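Putative TIM-barrel metal-dependent hydrolase (Mycobacterium avium subsp. paratuberculosis S397, PDB 4DZI) probably catalyses a metal-dependent hydrolysis as an amidohydrolase-family enzyme with a two-metal site, occupied here by cadmium. Local coordinates at residues Val12-Tyr17 / Ser355-Gly360; Phe119-Phe124 / Ile164-Val169. All blocks are in the same frame, centred on the assembly; numbering follows the deposited sequence.

Interaction 1. Residues Val12-Tyr17 / Ser355-Gly360; sequences VDNHYY and SDWPHG. With CD (cadmium ion), chain Q; CD (cadmium ion), chain P.
Asp13, His15 and Asp356 converge on one cadmium ion from the two segments. Asp13 grips it with both carboxylate oxygens, unevenly, OD1 at 2.2 Å and OD2 at 2.6 Å from the metal, while His15, two residues on along the strand, gives NE2. Asp356 OD1 bridges: it lies 2.3 Å from this ion and 2.7 Å from the second cadmium, which also takes Asp356 OD2, His359 ND1 and a water. The carboxylates of Asp13 and Asp356 run side by side with planes 36° apart, and the cadmium they share probably offsets the repulsion between their oxygens. His230 and Glu293 complete the first site, Glu293 and Glu361 the second, giving the binuclear metal centre of an amidohydrolase TIM barrel, with Asp13 and His15 at the end of strand 9-15. His359 lies in an offset stack on His15, centroids 3.8 Å apart and planes at 9°, its CE1 over the middle of the His15 ring. At their other nitrogens His359 NE2 is hydrogen-bonded to Thr123, and His15 ND1 makes weak hydrogen bonds to the carbonyls of Leu121 and Pro122. Beyond the rings, Tyr17 OH approaches the edge of His359 near CD2, and one water accepts from Tyr17 OH and donates to Pro358 O. Pro358, entered through a cis peptide, sets CG 3.8 Å from Tyr17 CE2. Behind the metal ligands the backbones are tied by His15 N to Trp357 O, 2.9 Å, and by a weak bond from Asp356 N to Asp13 O. That carbonyl also receives Asn14 ND2 from above its plane. Ser355 OG, placed between backbone N and carbonyl carbon (chi1 65°), accepts from Trp357 N in an ST turn and is hydrogen-bonded to Asp11.

Interaction 2. Residues Phe119-Phe124 / Ile164-Val169; sequences FMLPTF and IAAPIV
Met120 N donates to Ile164 O at 2.8 Å, nearly straight at 168°, the firmer of two backbone bonds between the segments, which continue the parallel pairing of strands 115-121 and 163-165. The return bond, Ala166 N to Met120 O, is weak at 3.3 Å. Met120 O has a second donor: a water 2.7 Å away, which also donates to Ala166 O and so spans the two segments where they part. Carbonyl oxygens take CH contacts as well, Phe119 CA meeting Ile164 O and Ala165 CA meeting Met120 O. Phe119 and Ile164 send their side chains to the same face, lying side by side with Phe119 CD1 4.0 Å from Ile164 CB; Met120 and Ala165 occupy the other face. Past the last bridge the packing is between aliphatic side chains. Leu121 starts away from its neighbour, but with CG anti to the carbonyl carbon (chi1 -50°) its CD2 comes back to 4.0 Å from Ala166 CB, and Pro122 CG reaches Ile168 CD1. Several other backbone N-H groups find partners outside the two segments: Thr123 N and Phe124 N the carboxylate of Glu18, Ile168 N Asn147 OD1. Strand 9-15 flanks strand 115-121 on its far edge, Leu193 of strand 192-193 touches Pro122 and Ala166, and helix 136-153 packs Leu150 on Ala165 and Phe146 on Pro122 and Ile168.

In the fold
Both contacts are buried, and strands 9-15 and 115-121, neighbours in one parallel sheet, join them. Interaction 1 ties the first of these strands to a loop far along the chain, mostly through cadmium ligands and stacked imidazoles; interaction 2 pairs the second with strand 163-165 by main-chain bonds and apolar side chains. They meet directly: Asn14 O lies 2.8 Å from Leu121 N, a probable hydrogen bond, and Tyr16 O lies 2.8 Å from Thr123 OG1, another. The carbonyls of Leu121 and Pro122 belong to the second shell of the metal site, behind His15, with the side chain of Leu121 about 5 Å from a cadmium ion.

Interaction 1. Residues Val12-Tyr17 / Ser355-Gly360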
loop_
_atom_site.group_PDB
_atom_site.type_symbol
_atom_site.label_atom_id
_atom_site.label_comp_id
_atom_site.label_asym_id
_atom_site.label_seq_id
_atom_site.Cartn_x
_atom_site.Cartn_y
_atom_site.Cartn_z
ATOM N N VAL C 12 6.749 -23.325 -11.310
ATOM C CA VAL C 12 6.330 -23.182 -9.907
ATOM C C VAL C 12 4.906 -22.629 -9.748
ATOM O O VAL C 12 4.432 -22.430 -8.628
ATOM C CB VAL C 12 7.324 -22.336 -9.070
ATOM C CG1 VAL C 12 8.771 -22.891 -9.211
ATOM C CG2 VAL C 12 7.275 -20.855 -9.448
ATOM N N ASP C 13 4.213 -22.409 -10.861
ATOM C CA ASP C 13 2.843 -21.888 -10.742
ATOM C C ASP C 13 1.949 -22.574 -11.745
ATOM O O ASP C 13 1.843 -22.156 -12.905
ATOM C CB ASP C 13 2.784 -20.382 -11.011
ATOM C CG ASP C 13 1.460 -19.781 -10.617
ATOM O OD1 ASP C 13 0.531 -20.539 -10.208
ATOM O OD2 ASP C 13 1.349 -18.542 -10.764
ATOM N N ASN C 14 1.281 -23.624 -11.254
ATOM C CA ASN C 14 0.240 -24.268 -12.047
ATOM C C ASN C 14 -0.985 -24.449 -11.172
ATOM O O ASN C 14 -0.904 -24.427 -9.956
ATOM C CB ASN C 14 0.724 -25.646 -12.550
ATOM C CG ASN C 14 1.195 -25.643 -13.998
ATOM O OD1 ASN C 14 0.935 -26.612 -14.736
ATOM N ND2 ASN C 14 1.963 -24.631 -14.395
ATOM N N HIS C 15 -2.153 -24.575 -11.811
ATOM C CA HIS C 15 -3.405 -24.802 -11.073
ATOM C C HIS C 15 -4.210 -26.012 -11.509
ATOM O O HIS C 15 -4.111 -26.449 -12.648
ATOM C CB HIS C 15 -4.294 -23.539 -11.163
ATOM C CG HIS C 15 -3.691 -22.359 -10.464
ATOM N ND1 HIS C 15 -3.833 -22.173 -9.145
ATOM C CD2 HIS C 15 -2.850 -21.344 -10.921
ATOM C CE1 HIS C 15 -3.144 -21.080 -8.761
ATOM N NE2 HIS C 15 -2.544 -20.566 -9.834
ATOM N N TYR C 16 -4.984 -26.545 -10.567
ATOM C CA TYR C 16 -6.135 -27.391 -10.866
ATOM C C TYR C 16 -7.387 -26.538 -10.625
ATOM O O TYR C 16 -7.316 -25.436 -10.037
ATOM C CB TYR C 16 -6.149 -28.629 -9.959
ATOM C CG TYR C 16 -5.845 -28.295 -8.538
ATOM C CD1 TYR C 16 -6.807 -27.691 -7.707
ATOM C CD2 TYR C 16 -4.579 -28.543 -7.997
ATOM C CE1 TYR C 16 -6.500 -27.351 -6.392
ATOM C CE2 TYR C 16 -4.261 -28.192 -6.680
ATOM C CZ TYR C 16 -5.231 -27.609 -5.879
ATOM O OH TYR C 16 -4.942 -27.251 -4.590
ATOM N N TYR C 17 -8.542 -27.040 -11.071
ATOM C CA TYR C 17 -9.812 -26.427 -10.712
ATOM C C TYR C 17 -10.477 -27.435 -9.779
ATOM O O TYR C 17 -10.681 -28.616 -10.131
ATOM C CB TYR C 17 -10.645 -26.169 -11.958
ATOM C CG TYR C 17 -10.101 -25.030 -12.808
ATOM C CD1 TYR C 17 -9.881 -23.772 -12.243
ATOM C CD2 TYR C 17 -9.748 -25.202 -14.140
ATOM C CE1 TYR C 17 -9.409 -22.702 -12.991
ATOM C CE2 TYR C 17 -9.245 -24.155 -14.890
ATOM C CZ TYR C 17 -9.065 -22.900 -14.313
ATOM O OH TYR C 17 -8.603 -21.849 -15.083
ATOM N N SER C 355 4.213 -20.202 -14.843
ATOM C CA SER C 355 3.360 -19.828 -15.967
ATOM C C SER C 355 1.921 -19.475 -15.568
ATOM O O SER C 355 1.238 -18.760 -16.320
ATOM C CB SER C 355 3.256 -21.008 -16.948
ATOM O OG SER C 355 2.582 -22.078 -16.306
ATOM N N ASP C 356 1.466 -19.978 -14.418
ATOM C CA ASP C 356 0.083 -19.823 -13.955
ATOM C C ASP C 356 -0.881 -20.560 -14.846
ATOM O O ASP C 356 -2.059 -20.237 -14.899
ATOM C CB ASP C 356 -0.325 -18.340 -13.888
ATOM C CG ASP C 356 -1.572 -18.100 -13.030
ATOM O OD1 ASP C 356 -1.834 -18.819 -12.051
ATOM O OD2 ASP C 356 -2.267 -17.113 -13.336
ATOM N N TRP C 357 -0.380 -21.550 -15.571
ATOM C CA TRP C 357 -1.292 -22.347 -16.403
ATOM C C TRP C 357 -2.221 -23.208 -15.572
ATOM O O TRP C 357 -1.813 -23.803 -14.582
ATOM C CB TRP C 357 -0.403 -23.210 -17.320
ATOM C CG TRP C 357 -1.165 -23.758 -18.497
ATOM C CD1 TRP C 357 -1.342 -23.163 -19.741
ATOM C CD2 TRP C 357 -1.881 -25.035 -18.586
ATOM N NE1 TRP C 357 -2.108 -23.968 -20.571
ATOM C CE2 TRP C 357 -2.477 -25.082 -19.928
ATOM C CE3 TRP C 357 -2.111 -26.092 -17.712
ATOM C CZ2 TRP C 357 -3.239 -26.172 -20.362
ATOM C CZ3 TRP C 357 -2.868 -27.181 -18.168
ATOM C CH2 TRP C 357 -3.437 -27.199 -19.460
ATOM N N PRO C 358 -3.517 -23.326 -15.947
ATOM C CA PRO C 358 -4.202 -22.895 -17.150
ATOM C C PRO C 358 -5.021 -21.624 -16.960
ATOM O O PRO C 358 -5.961 -21.409 -17.700
ATOM C CB PRO C 358 -5.194 -24.030 -17.351
ATOM C CG PRO C 358 -5.644 -24.349 -15.986
ATOM C CD PRO C 358 -4.374 -24.241 -15.159
ATOM N N HIS C 359 -4.690 -20.783 -15.981
ATOM C CA HIS C 359 -5.546 -19.598 -15.787
ATOM C C HIS C 359 -5.585 -18.636 -16.947
ATOM O O HIS C 359 -4.664 -18.545 -17.725
ATOM C CB HIS C 359 -5.070 -18.850 -14.521
ATOM C CG HIS C 359 -5.475 -19.511 -13.222
ATOM N ND1 HIS C 359 -5.162 -18.973 -11.988
ATOM C CD2 HIS C 359 -6.218 -20.645 -12.973
ATOM C CE1 HIS C 359 -5.683 -19.745 -11.033
ATOM N NE2 HIS C 359 -6.350 -20.758 -11.633
ATOM N N GLY C 360 -6.679 -17.877 -17.076
ATOM C CA GLY C 360 -6.770 -16.989 -18.233
ATOM C C GLY C 360 -5.693 -15.912 -18.261
ATOM O O GLY C 360 -5.226 -15.494 -19.343
HETATM CD CD CD Q . -1.031 -18.983 -9.888
HETATM CD CD CD P . -3.867 -17.099 -11.621
HETATM O O HOH W 1 -8.474 -22.398 -17.643
HETATM O O HOH W 2 -5.144 -16.842 -9.505
#

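Interaction 2. Residues Phe119-Phe124 / Ile164-Val169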
loop_
_atom_site.group_PDB
_atom_site.type_symbol
_atom_site.label_atom_id
_atom_site.label_comp_id
_atom_site.label_asym_id
_atom_site.label_seq_id
_atom_site.Cartn_x
_atom_site.Cartn_y
_atom_site.Cartn_z
ATOM N N PHE C 119 4.343 -27.195 -9.778
ATOM C CA PHE C 119 3.753 -26.954 -8.441
ATOM C C PHE C 119 2.263 -26.773 -8.710
ATOM O O PHE C 119 1.894 -25.949 -9.526
ATOM C CB PHE C 119 4.314 -25.688 -7.794
ATOM C CG PHE C 119 5.781 -25.758 -7.430
ATOM C CD1 PHE C 119 6.611 -26.791 -7.860
ATOM C CD2 PHE C 119 6.331 -24.736 -6.669
ATOM C CE1 PHE C 119 7.964 -26.800 -7.500
ATOM C CE2 PHE C 119 7.664 -24.737 -6.310
ATOM C CZ PHE C 119 8.483 -25.780 -6.718
ATOM N N MET C 120 1.419 -27.569 -8.063
ATOM C CA MET C 120 -0.026 -27.560 -8.356
ATOM C C MET C 120 -0.731 -26.870 -7.192
ATOM O O MET C 120 -0.635 -27.315 -6.033
ATOM C CB MET C 120 -0.571 -28.987 -8.544
ATOM C CG MET C 120 -0.204 -29.599 -9.898
ATOM S SD MET C 120 -0.966 -28.782 -11.337
ATOM C CE MET C 120 -2.675 -29.103 -10.970
ATOM N N LEU C 121 -1.399 -25.756 -7.500
ATOM C CA LEU C 121 -1.840 -24.808 -6.488
ATOM C C LEU C 121 -3.342 -24.598 -6.653
ATOM O O LEU C 121 -3.865 -24.774 -7.739
ATOM C CB LEU C 121 -1.095 -23.459 -6.683
ATOM C CG LEU C 121 0.422 -23.626 -6.808
ATOM C CD1 LEU C 121 1.089 -22.285 -7.028
ATOM C CD2 LEU C 121 1.011 -24.242 -5.546
ATOM N N PRO C 122 -4.035 -24.204 -5.573
ATOM C CA PRO C 122 -5.479 -24.117 -5.598
ATOM C C PRO C 122 -5.991 -22.931 -6.402
ATOM O O PRO C 122 -5.252 -21.969 -6.689
ATOM C CB PRO C 122 -5.869 -23.902 -4.111
ATOM C CG PRO C 122 -4.622 -24.083 -3.318
ATOM C CD PRO C 122 -3.499 -23.741 -4.286
ATOM N N THR C 123 -7.272 -23.007 -6.759
ATOM C CA THR C 123 -7.966 -21.890 -7.379
ATOM C C THR C 123 -9.034 -21.405 -6.393
ATOM O O THR C 123 -8.850 -20.382 -5.716
ATOM C CB THR C 123 -8.525 -22.255 -8.780
ATOM O OG1 THR C 123 -7.413 -22.643 -9.617
ATOM C CG2 THR C 123 -9.225 -21.030 -9.400
ATOM N N PHE C 124 -10.122 -22.154 -6.271
ATOM C CA PHE C 124 -11.122 -21.866 -5.228
ATOM C C PHE C 124 -10.519 -21.788 -3.817
ATOM O O PHE C 124 -10.930 -20.963 -3.018
ATOM C CB PHE C 124 -12.213 -22.951 -5.287
ATOM C CG PHE C 124 -13.297 -22.810 -4.247
ATOM C CD1 PHE C 124 -14.322 -21.884 -4.398
ATOM C CD2 PHE C 124 -13.295 -23.628 -3.123
ATOM C CE1 PHE C 124 -15.316 -21.760 -3.437
ATOM C CE2 PHE C 124 -14.307 -23.522 -2.169
ATOM C CZ PHE C 124 -15.314 -22.583 -2.321
ATOM N N ILE C 164 4.130 -31.399 -7.475
ATOM C CA ILE C 164 4.228 -31.016 -6.073
ATOM C C ILE C 164 2.924 -30.301 -5.741
ATOM O O ILE C 164 2.759 -29.149 -6.136
ATOM C CB ILE C 164 5.422 -30.050 -5.869
ATOM C CG1 ILE C 164 6.738 -30.750 -6.230
ATOM C CG2 ILE C 164 5.443 -29.512 -4.442
ATOM C CD1 ILE C 164 6.943 -32.018 -5.450
ATOM N N ALA C 165 1.973 -30.989 -5.106
ATOM C CA ALA C 165 0.700 -30.336 -4.762
ATOM C C ALA C 165 0.825 -29.787 -3.367
ATOM O O ALA C 165 0.977 -30.534 -2.420
ATOM C CB ALA C 165 -0.473 -31.330 -4.867
ATOM N N ALA C 166 0.735 -28.463 -3.241
ATOM C CA ALA C 166 0.988 -27.812 -1.981
ATOM C C ALA C 166 -0.266 -27.707 -1.115
ATOM O O ALA C 166 -1.240 -27.032 -1.487
ATOM C CB ALA C 166 1.549 -26.411 -2.267
ATOM N N PRO C 167 -0.262 -28.357 0.064
ATOM C CA PRO C 167 -1.422 -28.251 0.947
ATOM C C PRO C 167 -1.424 -26.856 1.600
ATOM O O PRO C 167 -0.407 -26.147 1.556
ATOM C CB PRO C 167 -1.166 -29.316 2.028
ATOM C CG PRO C 167 0.331 -29.453 2.044
ATOM C CD PRO C 167 0.803 -29.230 0.618
ATOM N N ILE C 168 -2.544 -26.491 2.204
ATOM C CA ILE C 168 -2.639 -25.192 2.902
ATOM C C ILE C 168 -2.355 -25.399 4.375
ATOM O O ILE C 168 -2.825 -26.377 4.964
ATOM C CB ILE C 168 -4.036 -24.567 2.717
ATOM C CG1 ILE C 168 -4.286 -24.243 1.236
ATOM C CG2 ILE C 168 -4.168 -23.292 3.563
ATOM C CD1 ILE C 168 -5.719 -23.841 0.932
ATOM N N VAL C 169 -1.600 -24.486 4.985
ATOM C CA VAL C 169 -1.476 -24.454 6.454
ATOM C C VAL C 169 -2.045 -23.125 6.913
ATOM O O VAL C 169 -1.593 -22.070 6.443
ATOM C CB VAL C 169 -0.035 -24.595 6.929
ATOM C CG1 VAL C 169 0.043 -24.403 8.439
ATOM C CG2 VAL C 169 0.470 -25.985 6.539
HETATM O O HOH W 3 -2.379 -27.077 -3.965
#